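PDB 6FDF: tRNA (cytosine(38)-C(5))-methyltransferase from Schizosaccharomyces pombe, which transfers a methyl group from S-adenosyl-L-methionine to carbon 5 of cytosine 38 in the anticodon loop of tRNA(Asp) and, less efficiently, of tRNA(Glu). Local coordinates for residues Gly153-Ser165 against Val186-Lys200. Residues are numbered along the deposited sequence; the frame is centred on the assembly and turned at random. Where two conformers were deposited one is given.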
ATOM      1  N   GLY A 153       1.520  14.992   0.122  1.00 33.60           N
ATOM      2  CA  GLY A 153       0.075  15.130   0.202  1.00 36.22           C
ATOM      3  C   GLY A 153      -0.564  13.836   0.655  1.00 33.93           C
ATOM      4  O   GLY A 153       0.083  12.789   0.737  1.00 30.34           O
ATOM      5  N   ILE A 154      -1.859  13.934   0.962  1.00 37.27           N
ATOM      6  CA  ILE A 154      -2.681  12.788   1.334  1.00 36.24           C
ATOM      7  C   ILE A 154      -3.613  12.474   0.174  1.00 33.66           C
ATOM      8  O   ILE A 154      -4.310  13.366  -0.331  1.00 35.99           O
ATOM      9  CB  ILE A 154      -3.489  13.066   2.616  1.00 39.09           C
ATOM     10  CG1 ILE A 154      -2.584  13.609   3.720  1.00 48.41           C
ATOM     11  CG2 ILE A 154      -4.231  11.812   3.073  1.00 40.36           C
ATOM     12  CD1 ILE A 154      -1.626  12.597   4.268  1.00 48.25           C
ATOM     13  N   LEU A 155      -3.638  11.209  -0.236  1.00 35.90           N
ATOM     14  CA  LEU A 155      -4.446  10.767  -1.361  1.00 37.58           C
ATOM     15  C   LEU A 155      -5.117   9.449  -1.004  1.00 34.62           C
ATOM     16  O   LEU A 155      -4.550   8.621  -0.287  1.00 34.79           O
ATOM     17  CB  LEU A 155      -3.606  10.599  -2.640  1.00 33.58           C
ATOM     18  CG  LEU A 155      -2.920  11.859  -3.175  1.00 33.46           C
ATOM     19  CD1 LEU A 155      -1.848  11.498  -4.197  1.00 37.64           C
ATOM     20  CD2 LEU A 155      -3.954  12.799  -3.787  1.00 37.80           C
ATOM     21  N   SER A 156      -6.329   9.261  -1.516  1.00 36.11           N
ATOM     22  CA  SER A 156      -7.044   8.012  -1.321  1.00 34.91           C
ATOM     23  C   SER A 156      -7.527   7.502  -2.669  1.00 33.13           C
ATOM     24  O   SER A 156      -7.784   8.298  -3.578  1.00 36.99           O
ATOM     25  CB  SER A 156      -8.242   8.218  -0.377  1.00 40.85           C
ATOM     26  OG  SER A 156      -9.046   7.052  -0.280  1.00 39.69           O
ATOM     27  N   PRO A 157      -7.666   6.181  -2.830  1.00 33.36           N
ATOM     28  CA  PRO A 157      -8.116   5.656  -4.131  1.00 39.90           C
ATOM     29  C   PRO A 157      -9.485   6.171  -4.544  1.00 37.39           C
ATOM     30  O   PRO A 157      -9.764   6.278  -5.746  1.00 37.80           O
ATOM     31  CB  PRO A 157      -8.107   4.134  -3.915  1.00 33.55           C
ATOM     32  CG  PRO A 157      -7.109   3.919  -2.816  1.00 35.68           C
ATOM     33  CD  PRO A 157      -7.258   5.103  -1.907  1.00 34.88           C
ATOM     34  N   ASN A 158     -10.357   6.499  -3.591  1.00 34.55           N
ATOM     35  CA  ASN A 158     -11.676   6.966  -4.001  1.00 36.56           C
ATOM     36  C   ASN A 158     -11.652   8.386  -4.558  1.00 36.52           C
ATOM     37  O   ASN A 158     -12.715   8.915  -4.902  1.00 41.48           O
ATOM     38  CB  ASN A 158     -12.678   6.847  -2.843  1.00 44.79           C
ATOM     39  CG  ASN A 158     -12.253   7.608  -1.598  1.00 55.31           C
ATOM     40  OD1 ASN A 158     -11.545   8.614  -1.668  1.00 59.15           O
ATOM     41  ND2 ASN A 158     -12.712   7.135  -0.443  1.00 52.17           N
ATOM     42  N   GLN A 159     -10.475   9.003  -4.676  1.00 39.61           N
ATOM     43  CA  GLN A 159     -10.307  10.221  -5.459  1.00 40.93           C
ATOM     44  C   GLN A 159      -9.983   9.925  -6.913  1.00 46.34           C
ATOM     45  O   GLN A 159      -9.879  10.857  -7.718  1.00 45.40           O
ATOM     46  CB  GLN A 159      -9.192  11.084  -4.864  1.00 41.26           C
ATOM     47  CG  GLN A 159      -9.427  11.532  -3.443  1.00 44.09           C
ATOM     48  CD  GLN A 159      -8.256  12.326  -2.906  1.00 48.51           C
ATOM     49  OE1 GLN A 159      -7.191  11.771  -2.642  1.00 43.71           O
ATOM     50  NE2 GLN A 159      -8.437  13.634  -2.767  1.00 47.57           N
ATOM     51  N   PHE A 160      -9.804   8.650  -7.255  1.00 44.91           N
ATOM     52  CA  PHE A 160      -9.396   8.223  -8.584  1.00 41.37           C
ATOM     53  C   PHE A 160     -10.387   7.199  -9.128  1.00 40.28           C
ATOM     54  O   PHE A 160     -10.022   6.341  -9.934  1.00 46.86           O
ATOM     55  CB  PHE A 160      -7.982   7.640  -8.557  1.00 38.17           C
ATOM     56  CG  PHE A 160      -6.924   8.611  -8.088  1.00 42.60           C
ATOM     57  CD1 PHE A 160      -6.658   8.765  -6.732  1.00 39.94           C
ATOM     58  CD2 PHE A 160      -6.191   9.359  -8.996  1.00 47.95           C
ATOM     59  CE1 PHE A 160      -5.682   9.647  -6.292  1.00 41.62           C
ATOM     60  CE2 PHE A 160      -5.212  10.248  -8.563  1.00 48.17           C
ATOM     61  CZ  PHE A 160      -4.959  10.392  -7.211  1.00 41.56           C
ATOM     62  N   ASN A 161     -11.651   7.289  -8.698  1.00 38.03           N
ATOM     63  CA  ASN A 161     -12.720   6.408  -9.178  1.00 45.26           C
ATOM     64  C   ASN A 161     -12.421   4.953  -8.858  1.00 44.46           C
ATOM     65  O   ASN A 161     -12.605   4.062  -9.689  1.00 43.22           O
ATOM     66  CB  ASN A 161     -12.951   6.561 -10.667  1.00 49.46           C
ATOM     67  CG  ASN A 161     -14.233   5.901 -11.152  1.00 51.97           C
ATOM     68  OD1 ASN A 161     -15.179   5.709 -10.391  1.00 48.38           O
ATOM     69  ND2 ASN A 161     -14.268   5.563 -12.440  1.00 54.59           N
ATOM     70  N   ILE A 162     -11.939   4.712  -7.650  1.00 37.16           N
ATOM     71  CA  ILE A 162     -11.703   3.366  -7.156  1.00 35.59           C
ATOM     72  C   ILE A 162     -12.535   3.248  -5.884  1.00 39.95           C
ATOM     73  O   ILE A 162     -12.392   4.072  -4.977  1.00 38.81           O
ATOM     74  CB  ILE A 162     -10.216   3.102  -6.871  1.00 39.18           C
ATOM     75  CG1 ILE A 162      -9.396   3.276  -8.154  1.00 37.15           C
ATOM     76  CG2 ILE A 162     -10.024   1.717  -6.271  1.00 38.08           C
ATOM     77  CD1 ILE A 162      -7.909   3.496  -7.903  1.00 40.94           C
ATOM     78  N   PRO A 163     -13.427   2.268  -5.780  1.00 38.30           N
ATOM     79  CA  PRO A 163     -14.381   2.224  -4.658  1.00 35.84           C
ATOM     80  C   PRO A 163     -13.777   1.622  -3.393  1.00 38.96           C
ATOM     81  O   PRO A 163     -14.262   0.628  -2.847  1.00 41.36           O
ATOM     82  CB  PRO A 163     -15.517   1.369  -5.233  1.00 37.51           C
ATOM     83  CG  PRO A 163     -14.816   0.424  -6.162  1.00 35.38           C
ATOM     84  CD  PRO A 163     -13.713   1.238  -6.794  1.00 39.02           C
ATOM     85  N   ASN A 164     -12.694   2.227  -2.919  1.00 34.14           N
ATOM     86  CA  ASN A 164     -12.096   1.793  -1.667  1.00 34.19           C
ATOM     87  C   ASN A 164     -11.439   2.989  -0.997  1.00 36.88           C
ATOM     88  O   ASN A 164     -10.785   3.800  -1.657  1.00 38.31           O
ATOM     89  CB  ASN A 164     -11.075   0.667  -1.899  1.00 36.42           C
ATOM     90  CG  ASN A 164     -10.422   0.184  -0.609  1.00 37.85           C
ATOM     91  OD1 ASN A 164      -9.195   0.199  -0.477  1.00 35.42           O
ATOM     92  ND2 ASN A 164     -11.242  -0.237   0.353  1.00 33.05           N
ATOM     93  N   SER A 165     -11.618   3.084   0.315  0.56 34.65           N
ATOM     94  CA  SER A 165     -10.943   4.087   1.120  0.56 36.46           C
ATOM     95  C   SER A 165      -9.589   3.549   1.553  0.56 34.70           C
ATOM     96  O   SER A 165      -9.499   2.446   2.098  0.56 37.24           O
ATOM     97  CB  SER A 165     -11.781   4.455   2.344  0.56 36.12           C
ATOM     98  OG  SER A 165     -13.067   4.887   1.958  0.56 39.03           O
ATOM     99  N   VAL A 186      -1.151  15.032 -10.143  1.00 43.61           N
ATOM    100  CA  VAL A 186      -1.400  13.613 -10.325  1.00 47.65           C
ATOM    101  C   VAL A 186      -2.798  13.351 -10.865  1.00 48.56           C
ATOM    102  O   VAL A 186      -3.039  12.301 -11.466  1.00 49.38           O
ATOM    103  CB  VAL A 186      -1.160  12.885  -8.983  1.00 53.75           C
ATOM    104  CG1 VAL A 186      -2.345  13.049  -8.038  1.00 43.81           C
ATOM    105  CG2 VAL A 186      -0.838  11.436  -9.207  1.00 60.05           C
ATOM    106  N   PHE A 187      -3.734  14.283 -10.666  1.00 47.81           N
ATOM    107  CA  PHE A 187      -5.094  14.062 -11.142  1.00 46.01           C
ATOM    108  C   PHE A 187      -5.213  14.221 -12.650  1.00 49.93           C
ATOM    109  O   PHE A 187      -6.173  13.714 -13.237  1.00 55.28           O
ATOM    110  CB  PHE A 187      -6.057  14.993 -10.392  1.00 44.21           C
ATOM    111  CG  PHE A 187      -6.219  14.610  -8.954  1.00 42.28           C
ATOM    112  CD1 PHE A 187      -6.992  13.513  -8.604  1.00 51.68           C
ATOM    113  CD2 PHE A 187      -5.527  15.278  -7.960  1.00 44.13           C
ATOM    114  CE1 PHE A 187      -7.113  13.123  -7.282  1.00 49.26           C
ATOM    115  CE2 PHE A 187      -5.629  14.877  -6.637  1.00 46.42           C
ATOM    116  CZ  PHE A 187      -6.434  13.811  -6.298  1.00 48.50           C
ATOM    117  N   GLN A 188      -4.252  14.889 -13.292  1.00 49.23           N
ATOM    118  CA  GLN A 188      -4.213  14.952 -14.747  1.00 53.69           C
ATOM    119  C   GLN A 188      -3.942  13.590 -15.370  1.00 65.96           C
ATOM    120  O   GLN A 188      -4.111  13.436 -16.585  1.00 70.68           O
ATOM    121  CB  GLN A 188      -3.157  15.955 -15.212  1.00 51.06           C
ATOM    122  CG  GLN A 188      -3.447  17.390 -14.802  1.00 61.72           C
ATOM    123  CD  GLN A 188      -2.234  18.291 -14.931  1.00 69.53           C
ATOM    124  OE1 GLN A 188      -1.419  18.131 -15.840  1.00 60.71           O
ATOM    125  NE2 GLN A 188      -2.106  19.246 -14.016  1.00 80.33           N
ATOM    126  N   PHE A 189      -3.559  12.600 -14.561  1.00 67.13           N
ATOM    127  CA  PHE A 189      -3.327  11.239 -15.020  1.00 71.34           C
ATOM    128  C   PHE A 189      -4.526  10.336 -14.832  1.00 81.28           C
ATOM    129  O   PHE A 189      -4.620   9.312 -15.516  1.00 86.02           O
ATOM    130  CB  PHE A 189      -2.154  10.588 -14.282  1.00 59.06           C
ATOM    131  CG  PHE A 189      -0.842  11.236 -14.538  1.00 56.66           C
ATOM    132  CD1 PHE A 189      -0.295  11.233 -15.809  1.00 55.86           C
ATOM    133  CD2 PHE A 189      -0.128  11.809 -13.503  1.00 50.64           C
ATOM    134  CE1 PHE A 189       0.929  11.819 -16.050  1.00 56.79           C
ATOM    135  CE2 PHE A 189       1.099  12.395 -13.735  1.00 52.39           C
ATOM    136  CZ  PHE A 189       1.631  12.398 -15.009  1.00 54.92           C
ATOM    137  N   SER A 190      -5.443  10.677 -13.940  1.00 79.55           N
ATOM    138  CA  SER A 190      -6.566   9.788 -13.710  1.00 76.13           C
ATOM    139  C   SER A 190      -7.570  10.058 -14.818  1.00 78.48           C
ATOM    140  O   SER A 190      -8.235  11.099 -14.831  1.00 81.46           O
ATOM    141  CB  SER A 190      -7.172  10.011 -12.326  1.00 75.86           C
ATOM    142  OG  SER A 190      -7.762  11.294 -12.213  1.00 85.39           O
ATOM    143  N   GLU A 191      -7.674   9.101 -15.744  1.00 84.38           N
ATOM    144  CA  GLU A 191      -8.504   9.244 -16.933  1.00 91.03           C
ATOM    145  C   GLU A 191      -9.950   9.453 -16.541  1.00 89.79           C
ATOM    146  O   GLU A 191     -10.750   9.984 -17.321  1.00 90.24           O
ATOM    147  CB  GLU A 191      -8.377   7.963 -17.757  1.00 91.55           C
ATOM    148  CG  GLU A 191      -9.677   7.491 -18.381  1.00 91.36           C
ATOM    149  CD  GLU A 191      -9.537   6.178 -19.098  1.00 93.29           C
ATOM    150  OE1 GLU A 191     -10.232   5.974 -20.115  1.00 98.06           O
ATOM    151  OE2 GLU A 191      -8.760   5.331 -18.614  1.00 93.23           O
ATOM    152  N   VAL A 192     -10.243   9.128 -15.289  1.00 89.24           N
ATOM    153  CA  VAL A 192     -11.585   9.134 -14.748  1.00 88.26           C
ATOM    154  C   VAL A 192     -12.299  10.471 -14.852  1.00 92.22           C
ATOM    155  O   VAL A 192     -11.714  11.550 -14.685  1.00 97.55           O
ATOM    156  CB  VAL A 192     -11.581   8.641 -13.299  1.00 85.50           C
ATOM    157  CG1 VAL A 192     -10.973   9.664 -12.389  1.00 83.05           C
ATOM    158  CG2 VAL A 192     -13.006   8.541 -12.939  1.00 87.18           C
ATOM    159  N   ALA A 193     -13.588  10.374 -15.158  1.00 91.60           N
ATOM    160  CA  ALA A 193     -14.517  11.470 -15.322  1.00 90.10           C
ATOM    161  C   ALA A 193     -15.831  10.938 -14.766  1.00 94.07           C
ATOM    162  O   ALA A 193     -15.888   9.817 -14.247  1.00 95.45           O
ATOM    163  CB  ALA A 193     -14.626  11.912 -16.784  1.00 89.95           C
ATOM    164  N   GLN A 194     -16.899  11.719 -14.855  1.00 93.08           N
ATOM    165  CA  GLN A 194     -18.184  11.258 -14.347  1.00 93.48           C
ATOM    166  C   GLN A 194     -19.281  11.290 -15.399  1.00 97.05           C
ATOM    167  O   GLN A 194     -19.595  12.350 -15.953  1.00101.19           O
ATOM    168  CB  GLN A 194     -18.596  12.094 -13.128  1.00 94.21           C
ATOM    169  CG  GLN A 194     -19.099  11.313 -11.904  1.00 91.55           C
ATOM    170  CD  GLN A 194     -20.436  10.612 -12.115  1.00 95.33           C
ATOM    171  OE1 GLN A 194     -20.724  10.087 -13.187  1.00 97.82           O
ATOM    172  NE2 GLN A 194     -21.264  10.610 -11.077  1.00 96.70           N
ATOM    173  N   LYS A 195     -19.850  10.114 -15.670  1.00 97.09           N
ATOM    174  CA  LYS A 195     -20.969   9.925 -16.582  1.00 98.92           C
ATOM    175  C   LYS A 195     -22.062   9.117 -15.896  1.00100.10           C
ATOM    176  O   LYS A 195     -23.200   9.090 -16.384  1.00103.65           O
ATOM    177  CB  LYS A 195     -20.509   9.220 -17.876  1.00 97.96           C
ATOM    178  CG  LYS A 195     -21.525   8.299 -18.550  1.00 98.74           C
ATOM    179  CD  LYS A 195     -20.915   7.437 -19.641  1.00 96.65           C
ATOM    180  CE  LYS A 195     -21.929   6.414 -20.140  1.00 94.53           C
ATOM    181  NZ  LYS A 195     -22.287   5.409 -19.102  1.00 92.34           N
ATOM    182  N   GLU A 196     -21.772   8.564 -14.717  1.00 99.58           N
ATOM    183  CA  GLU A 196     -22.583   7.712 -13.849  1.00101.39           C
ATOM    184  C   GLU A 196     -22.651   6.281 -14.366  1.00102.04           C
ATOM    185  O   GLU A 196     -23.242   5.426 -13.694  1.00104.70           O
ATOM    186  CB  GLU A 196     -23.995   8.252 -13.577  1.00102.40           C
ATOM    187  CG  GLU A 196     -24.047   9.036 -12.263  1.00101.69           C
ATOM    188  CD  GLU A 196     -23.620   8.218 -11.038  1.00100.08           C
ATOM    189  OE1 GLU A 196     -23.466   6.980 -11.133  1.00 98.91           O
ATOM    190  OE2 GLU A 196     -23.396   8.830  -9.972  1.00 99.68           O
ATOM    191  N   GLY A 197     -22.063   5.985 -15.521  1.00 95.39           N
ATOM    192  CA  GLY A 197     -22.046   4.630 -16.029  1.00 86.75           C
ATOM    193  C   GLY A 197     -20.607   4.164 -16.035  1.00 84.73           C
ATOM    194  O   GLY A 197     -20.312   2.986 -16.254  1.00 89.34           O
ATOM    195  N   GLU A 198     -19.701   5.105 -15.780  1.00 75.39           N
ATOM    196  CA  GLU A 198     -18.274   4.833 -15.738  1.00 69.58           C
ATOM    197  C   GLU A 198     -17.751   4.913 -14.315  1.00 64.92           C
ATOM    198  O   GLU A 198     -16.543   4.778 -14.100  1.00 60.89           O
ATOM    199  CB  GLU A 198     -17.501   5.808 -16.633  1.00 73.58           C
ATOM    200  CG  GLU A 198     -18.179   7.142 -16.787  1.00 82.67           C
ATOM    201  CD  GLU A 198     -17.310   8.184 -17.470  1.00 93.16           C
ATOM    202  OE1 GLU A 198     -16.606   7.836 -18.439  1.00 97.09           O
ATOM    203  OE2 GLU A 198     -17.348   9.358 -17.044  1.00 96.72           O
ATOM    204  N   VAL A 199     -18.633   5.138 -13.344  1.00 65.59           N
ATOM    205  CA  VAL A 199     -18.232   5.210 -11.946  1.00 64.68           C
ATOM    206  C   VAL A 199     -18.065   3.777 -11.471  1.00 67.21           C
ATOM    207  O   VAL A 199     -19.022   2.995 -11.481  1.00 66.96           O
ATOM    208  CB  VAL A 199     -19.277   5.951 -11.101  1.00 63.79           C
ATOM    209  CG1 VAL A 199     -18.993   5.761  -9.619  1.00 57.85           C
ATOM    210  CG2 VAL A 199     -19.313   7.423 -11.467  1.00 68.77           C
ATOM    211  N   LYS A 200     -16.856   3.429 -11.055  1.00 60.28           N
ATOM    212  CA  LYS A 200     -16.607   2.060 -10.640  1.00 61.04           C
ATOM    213  C   LYS A 200     -17.285   1.768  -9.311  1.00 58.75           C
ATOM    214  O   LYS A 200     -17.307   2.600  -8.400  1.00 49.55           O
ATOM    215  CB  LYS A 200     -15.108   1.780 -10.577  1.00 56.58           C
ATOM    216  CG  LYS A 200     -14.463   1.881 -11.949  1.00 60.59           C
ATOM    217  CD  LYS A 200     -13.158   1.117 -12.032  1.00 65.11           C
ATOM    218  CE  LYS A 200     -12.566   1.228 -13.429  1.00 67.93           C
ATOM    219  NZ  LYS A 200     -13.464   0.591 -14.438  1.00 74.03           N
TER
HETATM  220  O   HOH W   1      -9.949  11.612 -10.311  1.00 67.92           O
HETATM  221  O   HOH W   2     -15.480   4.683  -7.651  1.00 53.56           O
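N161 OD1 accepts two hydrogen bonds, one from K200 N at 2.9 Å and one from a water that also donates to K200 O, while N161 ND2 gives its own to E198 O at 2.9 Å. In the Rossmann-like class I methyltransferase fold this joins the turn after 148-155, an outermost strand of the central sheet, to the long loop that follows strand 168-175. The amide thus pairs with the loop backbone on both sides of V199, with E198 O lying in the amide plane and K200 N tilted 26° from the carbonyl plane. With CG anti to the backbone N (chi1 -168°), the amide extends to the loop from a residue of left-handed backbone conformation. Replacing N161 by an alanine removes both amide atoms, and K200 N and E198 O would probably be left without these partners, the 198-200 backbone being freer to shift. Beside it, the aliphatic stem of K200 runs past N161 O, CB 3.5 Å from that oxygen, before the chain bends at its end.

The other half of the contact is mainly apolar. The rings of F160 and F187 lie nearly parallel, 10° apart, but are offset until little of one ring covers the other; F187 CE1 sits over the rim of one F160 face, 3.5 Å from F160 CZ. V186 CG1 and S190 CB meet the F160 edge, and Y323 of helix 318-328 adds another ring. L155 CD2 packs 3.7 Å from F187 CZ, whereas L155 CD1 and V186 CG1 meet tip to tip. Q159 CB lies at the F187 edge; the Q159 chain runs on extended beyond CG, and its OE1 accepts a hydrogen bond from S156 N. A second water links the segments, donating to Q159 O at 2.7 Å and hydrogen-bonded to S190 OG.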